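Local structure of Rv3651-like N-terminal domain-containing protein (Mycobacterium tuberculosis, 4Q6U) at residues Glu125-Asn129 and Ser130-Pro134; Arg151-Asn154 and Pro155-Gln159; Leu228-Arg231 and Ile232-Gly235; Leu254-Leu257 and Asp258-Ser262; Pro274-Pro278 and Asp279-Val283. The protein is of unknown function but, with three sensor-type domains of GAF and PAS kinship in one chain, probably takes part in sensing signals in Mycobacterium tuberculosis. All coordinates share one frame; numbering follows the deposited sequence.

Interaction 1 of 5, residues Glu125-Asn129 and Ser130-Pro134; sequences ESLTN and SGKNP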
loop_
_atom_site.group_PDB
_atom_site.type_symbol
_atom_site.label_atom_id
_atom_site.label_comp_id
_atom_site.label_asym_id
_atom_site.label_seq_id
_atom_site.Cartn_x
_atom_site.Cartn_y
_atom_site.Cartn_z
ATOM N N GLU B 125 29.876 -4.655 -6.107
ATOM C CA GLU B 125 29.033 -3.859 -6.986
ATOM C C GLU B 125 27.581 -3.807 -6.489
ATOM O O GLU B 125 26.983 -2.725 -6.411
ATOM C CB GLU B 125 29.101 -4.410 -8.414
ATOM C CG GLU B 125 30.454 -4.198 -9.120
ATOM C CD GLU B 125 31.537 -5.168 -8.663
ATOM O OE1 GLU B 125 31.211 -6.192 -8.018
ATOM O OE2 GLU B 125 32.722 -4.897 -8.952
ATOM N N SER B 126 27.008 -4.956 -6.141
ATOM C CA SER B 126 25.603 -4.968 -5.717
ATOM C C SER B 126 25.428 -4.240 -4.379
ATOM O O SER B 126 24.406 -3.584 -4.133
ATOM C CB SER B 126 25.074 -6.403 -5.626
ATOM O OG SER B 126 25.452 -7.054 -4.414
ATOM N N LEU B 127 26.448 -4.329 -3.535
ATOM C CA LEU B 127 26.438 -3.666 -2.238
ATOM C C LEU B 127 26.587 -2.157 -2.386
ATOM O O LEU B 127 25.870 -1.389 -1.742
ATOM C CB LEU B 127 27.554 -4.225 -1.350
ATOM C CG LEU B 127 27.287 -5.630 -0.815
ATOM C CD1 LEU B 127 28.510 -6.140 -0.083
ATOM C CD2 LEU B 127 26.075 -5.645 0.099
ATOM N N THR B 128 27.508 -1.737 -3.247
ATOM C CA THR B 128 27.707 -0.318 -3.516
ATOM C C THR B 128 26.453 0.319 -4.102
ATOM O O THR B 128 26.023 1.381 -3.646
ATOM C CB THR B 128 28.878 -0.085 -4.475
ATOM O OG1 THR B 128 30.093 -0.444 -3.817
ATOM C CG2 THR B 128 28.945 1.381 -4.891
ATOM N N ASN B 129 25.875 -0.334 -5.110
ATOM C CA ASN B 129 24.639 0.135 -5.724
ATOM C C ASN B 129 23.539 0.334 -4.677
ATOM O O ASN B 129 22.805 1.322 -4.718
ATOM C CB ASN B 129 24.178 -0.839 -6.815
ATOM C CG ASN B 129 25.071 -0.788 -8.060
ATOM O OD1 ASN B 129 25.880 0.122 -8.209
ATOM N ND2 ASN B 129 24.915 -1.757 -8.953
ATOM N N SER B 130 23.446 -0.585 -3.725
ATOM C CA SER B 130 22.398 -0.485 -2.717
ATOM C C SER B 130 22.829 0.452 -1.585
ATOM O O SER B 130 22.156 0.561 -0.569
ATOM C CB SER B 130 22.020 -1.872 -2.182
ATOM O OG SER B 130 23.088 -2.475 -1.488
ATOM N N GLY B 131 23.945 1.143 -1.782
ATOM C CA GLY B 131 24.345 2.224 -0.902
ATOM C C GLY B 131 25.083 1.814 0.354
ATOM O O GLY B 131 25.259 2.623 1.265
ATOM N N LYS B 132 25.529 0.564 0.407
ATOM C CA LYS B 132 26.266 0.093 1.573
ATOM C C LYS B 132 27.773 0.301 1.390
ATOM O O LYS B 132 28.252 0.503 0.270
ATOM C CB LYS B 132 25.930 -1.371 1.838
ATOM C CG LYS B 132 24.429 -1.585 1.973
ATOM C CD LYS B 132 24.087 -2.986 2.411
ATOM C CE LYS B 132 22.849 -2.989 3.311
ATOM N NZ LYS B 132 21.636 -3.413 2.582
ATOM N N ASN B 133 28.511 0.271 2.495
ATOM C CA ASN B 133 29.948 0.539 2.467
ATOM C C ASN B 133 30.757 -0.738 2.265
ATOM O O ASN B 133 30.984 -1.486 3.210
ATOM C CB ASN B 133 30.379 1.235 3.761
ATOM C CG ASN B 133 31.756 1.865 3.658
ATOM O OD1 ASN B 133 32.486 1.651 2.687
ATOM N ND2 ASN B 133 32.120 2.648 4.669
ATOM N N PRO B 134 31.221 -0.972 1.032
ATOM C CA PRO B 134 31.832 -2.247 0.637
ATOM C C PRO B 134 33.074 -2.583 1.461
ATOM O O PRO B 134 33.418 -3.756 1.603
ATOM C CB PRO B 134 32.204 -2.024 -0.834
ATOM C CG PRO B 134 31.533 -0.759 -1.231
ATOM C CD PRO B 134 31.388 0.055 -0.005
#

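Interaction 2 of 5, residues Arg151-Asn154 and Pro155-Gln159; sequences RELN and PNETQ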
loop_
_atom_site.group_PDB
_atom_site.type_symbol
_atom_site.label_atom_id
_atom_site.label_comp_id
_atom_site.label_asym_id
_atom_site.label_seq_id
_atom_site.Cartn_x
_atom_site.Cartn_y
_atom_site.Cartn_z
ATOM N N ARG B 151 12.617 -2.090 8.426
ATOM C CA ARG B 151 11.476 -1.182 8.646
ATOM C C ARG B 151 10.826 -0.679 7.352
ATOM O O ARG B 151 9.635 -0.918 7.127
ATOM C CB ARG B 151 11.916 0.002 9.532
ATOM C CG ARG B 151 10.939 1.182 9.634
ATOM C CD ARG B 151 9.651 0.852 10.389
ATOM N NE ARG B 151 9.854 0.337 11.746
ATOM C CZ ARG B 151 9.879 1.086 12.845
ATOM N NH1 ARG B 151 9.739 2.400 12.762
ATOM N NH2 ARG B 151 10.054 0.520 14.035
ATOM N N GLU B 152 11.592 0.003 6.499
ATOM C CA GLU B 152 11.037 0.584 5.269
ATOM C C GLU B 152 10.578 -0.472 4.261
ATOM O O GLU B 152 11.259 -1.468 4.038
ATOM C CB GLU B 152 12.067 1.502 4.603
ATOM C CG GLU B 152 12.760 2.449 5.565
ATOM C CD GLU B 152 11.838 3.530 6.083
ATOM O OE1 GLU B 152 10.969 3.993 5.312
ATOM O OE2 GLU B 152 11.981 3.916 7.263
ATOM N N LEU B 153 9.445 -0.216 3.620
ATOM C CA LEU B 153 8.846 -1.143 2.665
ATOM C C LEU B 153 8.948 -0.610 1.235
ATOM O O LEU B 153 8.926 0.595 1.016
ATOM C CB LEU B 153 7.369 -1.387 3.016
ATOM C CG LEU B 153 7.103 -1.838 4.457
ATOM C CD1 LEU B 153 5.599 -2.049 4.649
ATOM C CD2 LEU B 153 7.860 -3.092 4.776
ATOM N N ASN B 154 9.020 -1.509 0.266
ATOM C CA ASN B 154 9.138 -1.090 -1.127
ATOM C C ASN B 154 8.140 -1.806 -2.015
ATOM O O ASN B 154 7.567 -2.813 -1.593
ATOM C CB ASN B 154 10.568 -1.341 -1.622
ATOM C CG ASN B 154 11.452 -0.134 -1.441
ATOM O OD1 ASN B 154 11.251 0.894 -2.088
ATOM N ND2 ASN B 154 12.438 -0.248 -0.563
ATOM N N PRO B 155 7.908 -1.278 -3.240
ATOM C CA PRO B 155 6.971 -1.898 -4.182
ATOM C C PRO B 155 7.275 -3.358 -4.454
ATOM O O PRO B 155 8.429 -3.711 -4.724
ATOM C CB PRO B 155 7.159 -1.073 -5.462
ATOM C CG PRO B 155 7.576 0.251 -4.988
ATOM C CD PRO B 155 8.376 0.032 -3.732
ATOM N N ASN B 156 6.234 -4.185 -4.416
ATOM C CA ASN B 156 6.351 -5.612 -4.701
ATOM C C ASN B 156 7.279 -6.369 -3.758
ATOM O O ASN B 156 7.725 -7.471 -4.078
ATOM C CB ASN B 156 6.802 -5.825 -6.154
ATOM C CG ASN B 156 5.710 -5.481 -7.149
ATOM O OD1 ASN B 156 5.748 -4.436 -7.804
ATOM N ND2 ASN B 156 4.709 -6.348 -7.241
ATOM N N GLU B 157 7.548 -5.806 -2.584
ATOM C CA GLU B 157 8.342 -6.522 -1.587
ATOM C C GLU B 157 7.616 -7.803 -1.145
ATOM O O GLU B 157 8.248 -8.789 -0.770
ATOM C CB GLU B 157 8.653 -5.629 -0.376
ATOM C CG GLU B 157 9.651 -6.266 0.620
ATOM C CD GLU B 157 10.429 -5.236 1.425
ATOM O OE1 GLU B 157 10.095 -4.037 1.350
ATOM O OE2 GLU B 157 11.382 -5.619 2.134
ATOM N N THR B 158 6.286 -7.786 -1.201
ATOM C CA THR B 158 5.492 -8.978 -0.907
ATOM C C THR B 158 5.893 -10.138 -1.819
ATOM O O THR B 158 6.001 -11.285 -1.382
ATOM C CB THR B 158 3.971 -8.698 -1.066
ATOM O OG1 THR B 158 3.576 -7.643 -0.175
ATOM C CG2 THR B 158 3.153 -9.948 -0.761
ATOM N N GLN B 159 6.113 -9.827 -3.092
ATOM C CA GLN B 159 6.498 -10.839 -4.070
ATOM C C GLN B 159 7.911 -11.334 -3.836
ATOM O O GLN B 159 8.221 -12.485 -4.129
ATOM C CB GLN B 159 6.371 -10.295 -5.494
ATOM C CG GLN B 159 5.035 -10.597 -6.134
ATOM C CD GLN B 159 3.886 -10.068 -5.312
ATOM O OE1 GLN B 159 3.821 -8.874 -5.019
ATOM N NE2 GLN B 159 2.979 -10.956 -4.917
HETATM O O HOH W 1 12.177 -2.234 1.529
#

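Interaction 3 of 5, residues Leu228-Arg231 and Ile232-Gly235; sequences LAQR and ILIG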
loop_
_atom_site.group_PDB
_atom_site.type_symbol
_atom_site.label_atom_id
_atom_site.label_comp_id
_atom_site.label_asym_id
_atom_site.label_seq_id
_atom_site.Cartn_x
_atom_site.Cartn_y
_atom_site.Cartn_z
ATOM N N LEU B 228 -1.481 3.858 5.160
ATOM C CA LEU B 228 -2.073 3.844 6.498
ATOM C C LEU B 228 -1.630 2.590 7.266
ATOM O O LEU B 228 -1.299 2.662 8.453
ATOM C CB LEU B 228 -3.602 3.916 6.378
ATOM C CG LEU B 228 -4.505 3.821 7.618
ATOM C CD1 LEU B 228 -4.163 4.895 8.638
ATOM C CD2 LEU B 228 -5.945 3.983 7.156
ATOM N N ALA B 229 -1.606 1.446 6.590
ATOM C CA ALA B 229 -1.223 0.204 7.265
ATOM C C ALA B 229 0.201 0.290 7.820
ATOM O O ALA B 229 0.489 -0.165 8.934
ATOM C CB ALA B 229 -1.359 -0.981 6.322
ATOM N N GLN B 230 1.102 0.883 7.044
ATOM C CA GLN B 230 2.482 1.022 7.503
ATOM C C GLN B 230 2.556 1.959 8.714
ATOM O O GLN B 230 3.333 1.718 9.627
ATOM C CB GLN B 230 3.398 1.515 6.369
ATOM C CG GLN B 230 4.836 1.899 6.798
ATOM C CD GLN B 230 5.718 0.709 7.207
ATOM O OE1 GLN B 230 5.225 -0.364 7.565
ATOM N NE2 GLN B 230 7.039 0.908 7.157
ATOM N N ARG B 231 1.729 3.001 8.744
ATOM C CA ARG B 231 1.743 3.902 9.887
ATOM C C ARG B 231 1.222 3.186 11.147
ATOM O O ARG B 231 1.738 3.377 12.243
ATOM C CB ARG B 231 0.923 5.152 9.579
ATOM C CG ARG B 231 1.584 6.055 8.536
ATOM C CD ARG B 231 0.678 7.203 8.099
ATOM N NE ARG B 231 1.388 8.146 7.236
ATOM C CZ ARG B 231 2.186 9.114 7.681
ATOM N NH1 ARG B 231 2.377 9.278 8.985
ATOM N NH2 ARG B 231 2.795 9.920 6.825
ATOM N N ILE B 232 0.215 2.344 10.965
ATOM C CA ILE B 232 -0.310 1.526 12.052
ATOM C C ILE B 232 0.769 0.520 12.518
ATOM O O ILE B 232 1.027 0.371 13.707
ATOM C CB ILE B 232 -1.608 0.806 11.602
ATOM C CG1 ILE B 232 -2.719 1.852 11.321
ATOM C CG2 ILE B 232 -2.090 -0.174 12.661
ATOM C CD1 ILE B 232 -3.953 1.259 10.701
ATOM N N LEU B 233 1.426 -0.130 11.567
ATOM C CA LEU B 233 2.444 -1.124 11.908
ATOM C C LEU B 233 3.583 -0.495 12.711
ATOM O O LEU B 233 4.051 -1.057 13.713
ATOM C CB LEU B 233 2.977 -1.771 10.620
ATOM C CG LEU B 233 3.176 -3.277 10.586
ATOM C CD1 LEU B 233 1.881 -3.984 10.964
ATOM C CD2 LEU B 233 3.612 -3.680 9.192
ATOM N N ILE B 234 4.021 0.686 12.276
ATOM C CA ILE B 234 5.052 1.443 12.979
ATOM C C ILE B 234 4.605 1.788 14.397
ATOM O O ILE B 234 5.393 1.718 15.351
ATOM C CB ILE B 234 5.416 2.731 12.202
ATOM C CG1 ILE B 234 6.227 2.362 10.952
ATOM C CG2 ILE B 234 6.202 3.694 13.058
ATOM C CD1 ILE B 234 6.628 3.571 10.098
ATOM N N GLY B 235 3.329 2.131 14.540
ATOM C CA GLY B 235 2.792 2.468 15.843
ATOM C C GLY B 235 2.783 1.291 16.805
ATOM O O GLY B 235 2.737 1.492 18.012
#

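Interaction 4 of 5, residues Leu254-Leu257 and Asp258-Ser262; sequences LKWL and DQPCS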
loop_
_atom_site.group_PDB
_atom_site.type_symbol
_atom_site.label_atom_id
_atom_site.label_comp_id
_atom_site.label_asym_id
_atom_site.label_seq_id
_atom_site.Cartn_x
_atom_site.Cartn_y
_atom_site.Cartn_z
ATOM N N LEU B 254 13.971 -13.340 7.059
ATOM C CA LEU B 254 13.668 -12.680 5.782
ATOM C C LEU B 254 13.830 -11.165 5.826
ATOM O O LEU B 254 14.448 -10.573 4.935
ATOM C CB LEU B 254 12.243 -13.003 5.337
ATOM C CG LEU B 254 11.840 -14.473 5.249
ATOM C CD1 LEU B 254 10.355 -14.572 4.959
ATOM C CD2 LEU B 254 12.657 -15.222 4.187
ATOM N N LYS B 255 13.263 -10.535 6.852
ATOM C CA LYS B 255 13.234 -9.079 6.914
ATOM C C LYS B 255 13.062 -8.564 8.332
ATOM O O LYS B 255 12.268 -9.106 9.095
ATOM C CB LYS B 255 12.094 -8.526 6.052
ATOM C CG LYS B 255 12.083 -7.000 6.008
ATOM C CD LYS B 255 10.934 -6.466 5.214
ATOM C CE LYS B 255 10.940 -4.954 5.230
ATOM N NZ LYS B 255 11.875 -4.344 4.234
ATOM N N TRP B 256 13.798 -7.512 8.676
ATOM C CA TRP B 256 13.578 -6.803 9.939
ATOM C C TRP B 256 12.517 -5.729 9.738
ATOM O O TRP B 256 12.585 -4.973 8.775
ATOM C CB TRP B 256 14.864 -6.162 10.450
ATOM C CG TRP B 256 15.867 -7.162 10.938
ATOM C CD1 TRP B 256 17.019 -7.535 10.315
ATOM C CD2 TRP B 256 15.796 -7.922 12.148
ATOM N NE1 TRP B 256 17.681 -8.483 11.069
ATOM C CE2 TRP B 256 16.940 -8.744 12.196
ATOM C CE3 TRP B 256 14.864 -7.991 13.195
ATOM C CZ2 TRP B 256 17.190 -9.616 13.248
ATOM C CZ3 TRP B 256 15.114 -8.862 14.245
ATOM C CH2 TRP B 256 16.267 -9.664 14.263
ATOM N N LEU B 257 11.546 -5.667 10.648
ATOM C CA LEU B 257 10.462 -4.677 10.565
ATOM C C LEU B 257 10.756 -3.508 11.497
ATOM O O LEU B 257 10.276 -2.400 11.310
ATOM C CB LEU B 257 9.124 -5.322 10.906
ATOM C CG LEU B 257 8.657 -6.391 9.921
ATOM C CD1 LEU B 257 7.335 -6.975 10.370
ATOM C CD2 LEU B 257 8.544 -5.825 8.505
ATOM N N ASP B 258 11.546 -3.785 12.524
ATOM C CA ASP B 258 12.147 -2.757 13.353
ATOM C C ASP B 258 13.644 -2.841 13.116
ATOM O O ASP B 258 14.072 -3.442 12.138
ATOM C CB ASP B 258 11.800 -2.980 14.822
ATOM C CG ASP B 258 10.313 -3.080 15.043
ATOM O OD1 ASP B 258 9.595 -2.185 14.552
ATOM O OD2 ASP B 258 9.857 -4.052 15.684
ATOM N N GLN B 259 14.444 -2.255 13.995
ATOM C CA GLN B 259 15.889 -2.411 13.870
ATOM C C GLN B 259 16.300 -3.812 14.326
ATOM O O GLN B 259 15.628 -4.424 15.153
ATOM C CB GLN B 259 16.629 -1.339 14.676
ATOM C CG GLN B 259 16.498 0.064 14.099
ATOM C CD GLN B 259 16.634 0.100 12.581
ATOM O OE1 GLN B 259 17.660 -0.293 12.029
ATOM N NE2 GLN B 259 15.589 0.574 11.897
ATOM N N PRO B 260 17.411 -4.334 13.781
ATOM C CA PRO B 260 17.837 -5.683 14.176
ATOM C C PRO B 260 18.102 -5.788 15.666
ATOM O O PRO B 260 18.495 -4.805 16.296
ATOM C CB PRO B 260 19.128 -5.895 13.386
ATOM C CG PRO B 260 19.030 -4.949 12.235
ATOM C CD PRO B 260 18.266 -3.758 12.731
ATOM N N CYS B 261 17.864 -6.964 16.234
ATOM C CA CYS B 261 18.139 -7.159 17.643
ATOM C C CYS B 261 19.552 -7.687 17.798
ATOM O O CYS B 261 20.044 -8.458 16.975
ATOM C CB CYS B 261 17.128 -8.111 18.290
ATOM S SG CYS B 261 17.483 -9.853 18.077
ATOM N N SER B 262 20.212 -7.236 18.851
ATOM C CA SER B 262 21.556 -7.683 19.150
ATOM C C SER B 262 21.538 -8.773 20.222
ATOM O O SER B 262 22.590 -9.169 20.710
ATOM C CB SER B 262 22.422 -6.500 19.594
ATOM O OG SER B 262 21.774 -5.741 20.601
#

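Interaction 5 of 5, residues Pro274-Pro278 and Asp279-Val283; sequences PRLHP and DDQHV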
loop_
_atom_site.group_PDB
_atom_site.type_symbol
_atom_site.label_atom_id
_atom_site.label_comp_id
_atom_site.label_asym_id
_atom_site.label_seq_id
_atom_site.Cartn_x
_atom_site.Cartn_y
_atom_site.Cartn_z
ATOM N N PRO B 274 23.881 -24.199 13.770
ATOM C CA PRO B 274 22.467 -24.391 14.106
ATOM C C PRO B 274 21.727 -23.057 14.092
ATOM O O PRO B 274 22.308 -22.053 14.504
ATOM C CB PRO B 274 22.520 -24.996 15.513
ATOM C CG PRO B 274 23.852 -24.577 16.062
ATOM C CD PRO B 274 24.780 -24.548 14.884
ATOM N N ARG B 275 20.497 -23.030 13.588
ATOM C CA ARG B 275 19.714 -21.799 13.594
ATOM C C ARG B 275 19.018 -21.665 14.941
ATOM O O ARG B 275 18.709 -20.570 15.410
ATOM C CB ARG B 275 18.671 -21.791 12.484
ATOM C CG ARG B 275 19.187 -21.914 11.071
ATOM C CD ARG B 275 17.987 -21.972 10.150
ATOM N NE ARG B 275 18.309 -22.395 8.794
ATOM C CZ ARG B 275 18.591 -21.558 7.805
ATOM N NH1 ARG B 275 18.606 -20.252 8.028
ATOM N NH2 ARG B 275 18.863 -22.028 6.597
ATOM N N LEU B 276 18.739 -22.811 15.535
ATOM C CA LEU B 276 18.146 -22.868 16.857
ATOM C C LEU B 276 18.707 -24.062 17.596
ATOM O O LEU B 276 19.350 -24.932 16.998
ATOM C CB LEU B 276 16.618 -22.953 16.780
ATOM C CG LEU B 276 15.912 -23.699 15.641
ATOM C CD1 LEU B 276 16.449 -25.112 15.446
ATOM C CD2 LEU B 276 14.403 -23.730 15.893
ATOM N N HIS B 277 18.473 -24.101 18.899
ATOM C CA HIS B 277 18.842 -25.268 19.678
ATOM C C HIS B 277 18.080 -26.472 19.141
ATOM O O HIS B 277 16.873 -26.391 18.918
ATOM C CB HIS B 277 18.540 -25.045 21.158
ATOM C CG HIS B 277 19.329 -25.925 22.071
ATOM N ND1 HIS B 277 19.055 -27.265 22.234
ATOM C CD2 HIS B 277 20.384 -25.656 22.876
ATOM C CE1 HIS B 277 19.907 -27.785 23.100
ATOM N NE2 HIS B 277 20.724 -26.829 23.504
ATOM N N PRO B 278 18.786 -27.588 18.910
ATOM C CA PRO B 278 18.150 -28.794 18.366
ATOM C C PRO B 278 17.037 -29.339 19.267
ATOM O O PRO B 278 16.104 -29.971 18.772
ATOM C CB PRO B 278 19.313 -29.790 18.261
ATOM C CG PRO B 278 20.367 -29.260 19.178
ATOM C CD PRO B 278 20.229 -27.774 19.127
ATOM N N ASP B 279 17.134 -29.088 20.568
ATOM C CA ASP B 279 16.106 -29.520 21.512
ATOM C C ASP B 279 14.830 -28.678 21.409
ATOM O O ASP B 279 13.768 -29.096 21.874
ATOM C CB ASP B 279 16.640 -29.469 22.947
ATOM C CG ASP B 279 17.659 -30.560 23.237
ATOM O OD1 ASP B 279 17.867 -31.435 22.370
ATOM O OD2 ASP B 279 18.245 -30.548 24.342
ATOM N N ASP B 280 14.945 -27.491 20.814
ATOM C CA ASP B 280 13.796 -26.605 20.633
ATOM C C ASP B 280 13.196 -26.764 19.244
ATOM O O ASP B 280 12.248 -26.061 18.889
ATOM C CB ASP B 280 14.184 -25.139 20.853
ATOM C CG ASP B 280 14.539 -24.831 22.296
ATOM O OD1 ASP B 280 14.109 -25.589 23.199
ATOM O OD2 ASP B 280 15.240 -23.820 22.528
ATOM N N GLN B 281 13.757 -27.678 18.456
ATOM C CA GLN B 281 13.296 -27.890 17.088
ATOM C C GLN B 281 11.824 -28.289 17.059
ATOM O O GLN B 281 11.069 -27.855 16.185
ATOM C CB GLN B 281 14.148 -28.953 16.394
ATOM C CG GLN B 281 13.763 -29.202 14.941
ATOM C CD GLN B 281 13.851 -27.949 14.083
ATOM O OE1 GLN B 281 12.831 -27.371 13.704
ATOM N NE2 GLN B 281 15.069 -27.528 13.768
ATOM N N HIS B 282 11.418 -29.104 18.030
ATOM C CA HIS B 282 10.041 -29.576 18.104
ATOM C C HIS B 282 9.065 -28.429 18.363
ATOM O O HIS B 282 7.918 -28.469 17.919
ATOM C CB HIS B 282 9.895 -30.642 19.193
ATOM C CG HIS B 282 9.875 -30.089 20.587
ATOM N ND1 HIS B 282 11.024 -29.897 21.327
ATOM C CD2 HIS B 282 8.850 -29.695 21.372
ATOM C CE1 HIS B 282 10.701 -29.405 22.509
ATOM N NE2 HIS B 282 9.390 -29.273 22.567
ATOM N N VAL B 283 9.525 -27.406 19.078
ATOM C CA VAL B 283 8.672 -26.276 19.419
ATOM C C VAL B 283 8.325 -25.471 18.171
ATOM O O VAL B 283 7.195 -25.017 18.012
ATOM C CB VAL B 283 9.339 -25.355 20.463
ATOM C CG1 VAL B 283 8.395 -24.234 20.864
ATOM C CG2 VAL B 283 9.751 -26.155 21.685
#

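Interaction 1 of 5, residues Glu125-Asn129 and Ser130-Pro134
With chi1 at 65°, between its own backbone N and carbonyl carbon, S130 folds its hydroxyl back over the final turn of helix 124-129. There OG lies 3.0 Å from L127 O and 3.2 Å from S126 O; its single proton could serve either, and serine suits the place because its short hydroxyl can add a bond to carbonyls that already accept from the backbone. The helix ends in a Schellman motif. K132 N reaches back to L127 O at 2.9 Å, and G131 N bonds to T128 O at 2.8 Å. G131 is the C-prime residue, and its positive phi of 84° is one that glycine, lacking a side chain, adopts easily. Beyond it, K132 lays its aliphatic part across L127, CD to CD2 4.0 Å, while its amine travels on to E146 O. P134 CG comes close to T128 OG1, whose hydroxyl is bonded to P124 O. The capped end rests against the middle-domain sheet: R215 of strand 206-215 binds the carbonyl oxygens of T128 and N129, N213 of the same strand meets S126 O and the N129 amide, and G131 shares backbone bonding with W182, beyond strand 172-180.

Interaction 2 of 5, residues Arg151-Asn154 and Pro155-Gln159
N154 and E157 bracket a type II beta turn that leads into helix 157-165 of the middle, PAS-like domain. The closing bond runs from E157 N to N154 O at 3.2 Å. P155 suits the first corner, where phi is fixed by its ring; N156 takes the second with a positive phi of 61°, a conformation asparagine tolerates better than most residues. A second bond returns the other way. E157 extends its side chain back along the turn, and OE1 accepts N154 N at 3.0 Å, nearly along the C-O axis. OE1 also receives a water proton, while OE2 forms a salt bridge with K255, so both carboxylate oxygens are engaged. The N154 amide is equally well used: OD1 accepts from D178 N, and ND2 donates to the same water. Elsewhere in the turn, P155 O accepts from W177 NE1, and N156 N donates to D226 of the second subunit. The water thus ties three residues together, donating to E157 OE1 and to E152 O, which also accepts from K255, each 2.8 Å away, and accepting from N154 ND2 at 2.9 Å.

Interaction 3 of 5, residues Leu228-Arg231 and Ile232-Gly235
Helix 228-235 is a short alpha helix in the C-terminal, PAS-like part of the chain, and L228 to G235 spans two turns of it. Four successive i to i+4 bonds hold these turns: I232 N to L228 O, L233 N to A229 O, I234 N to Q230 O and G235 N to R231 O. Side chains three and four residues apart then pack along the surface. L228 meets I232 through CG and CD1, 4.0 Å apart, the two chains crossing obliquely; I232 extends CG1 beside its backbone N (chi1 -65°), which sends CD1 back toward the preceding turn. Q230 leaves the helix, then bends at chi2 (70°), so that its amide comes back over L233 and I234. Q230 OE1 sits 4.0 Å from L233 CD2, and Q230 NE2 lies 4.0 Å from I234 CD1. Glutamine suits this place because its methylenes and amide can lie on the branched chains while NE2 donates to R151 O of the middle domain.

Leucine and isoleucine suit the buried side, since the helix is also a dimer surface: L233 packs on L233 of the second subunit and I232 on that same residue. R231, extended from CG to NE, leads away from the helix and donates through NH1 to E320 O of the second subunit. The helix therefore has two kinds of adhesive surface, apolar branches that pack across the subunit boundary and longer polar chains that carry directional bonds, one to its own middle domain and one to the partner.

Interaction 4 of 5, residues Leu254-Leu257 and Asp258-Ser262
W256 lays its indole against P260 where the edge strand of the C-terminal PAS-like sheet, 253-256, gives way to a loop. A classic beta bulge precedes it, with L254 and K255 both facing L245. The tryptophan carries CG beside its backbone N (chi1 -70°), and chi2 of 106° turns the ring broadside to the chain as it comes back from D258 to C261. P260 CA stands over the six-membered ring in a CH-pi contact, 3.7 Å from its centroid and 15° off the normal. The proline ring covers the five-membered part, P260 CB lying 3.8 Å from W256 NE1 and P260 CG 3.8 Å from W256 CD1. Proline suits the place: its rigid ring is apolar, and its CA-H is probably polarised by the flanking amides. Further along the same face, C261 N sits over the rim.

The cysteine has SG between backbone N and carbonyl carbon, which turns the sulfur toward the outer end of the indole in an oblique sulfur-aromatic contact, not over the face. W266 meets the indole edge-to-face, and A244 and L332 of the sheet also touch it. At the bend L257 points its branches into the subunit boundary, onto I232 of the second subunit, whereas D258 sets its CB away from the strand end, and its OD1 forms salt bridges with R151 and R243. Its carbonyl is less fortunate: D258 O is buried here with no hydrogen-bonding partner in the model, its near neighbour being W256 CB at 3.3 Å.

Interaction 5 of 5, residues Pro274-Pro278 and Asp279-Val283
H277 and D279 form the tight side of this small turn, which lies in the long loop between strands 253-256 and 296-303 of the C-terminal PAS-like domain. H277 has CG opposite its backbone N across the CA-CB bond (chi1 -158°); this torsion swings the imidazole toward the following backbone, where ND1 accepts the D279 N-H at 3.1 Å, the donor lying in the ring plane. The D279 side chain runs beside it, pointing the same way, with D279 OD2 3.5 Å from H277 CE1. A second bond closes the turn, D280 N to H277 O at 2.9 Å. P278 suits the first corner because its ring fixes phi and it has no N-H to satisfy. D280 is buried and directs its carboxylate to R301 on strand 296-303, while H277 meets the ring of W309 on the next strand.

The other side is looser. Q281 N reaches P278 O only weakly, at 3.3 Å. The exposed Q281 bends its chain across L276 at about a right angle, and NE2 comes to 3.2 Å from L276 CD1, close enough that the exact placement of this amide is doubtful. H282 is exposed too, its ND1 donating only weakly to D279 O.

Because ND1 of H277 accepts a backbone proton, the ring is probably neutral and protonated on NE2, although the D279 carboxylate, and more weakly that of D280, which R301 partly neutralises, might favour the charged form.

How the interactions relate
Interactions 2, 3 and 4 form one connected group where the middle and C-terminal domains meet. Interaction 2 is bound to interaction 4 by two salt bridges, a short one from E157 OE2 to K255 NZ (2.5 Å) and another from R151 NH2 to D258 OD1 (2.8 Å), and to interaction 3 by a probable hydrogen bond from Q230 NE2 to R151 O (3.2 Å). Interactions 3 and 4 do not touch within the chain, their nearest atoms being about 5 Å apart, yet both contact the second subunit, as does interaction 2. Interaction 1 lies about 10 Å from interactions 2 and 4 at nearest atoms. Interaction 5 is peripheral, about 8 Å from interaction 4 at nearest atoms. No ligand or active site is identified to relate them to.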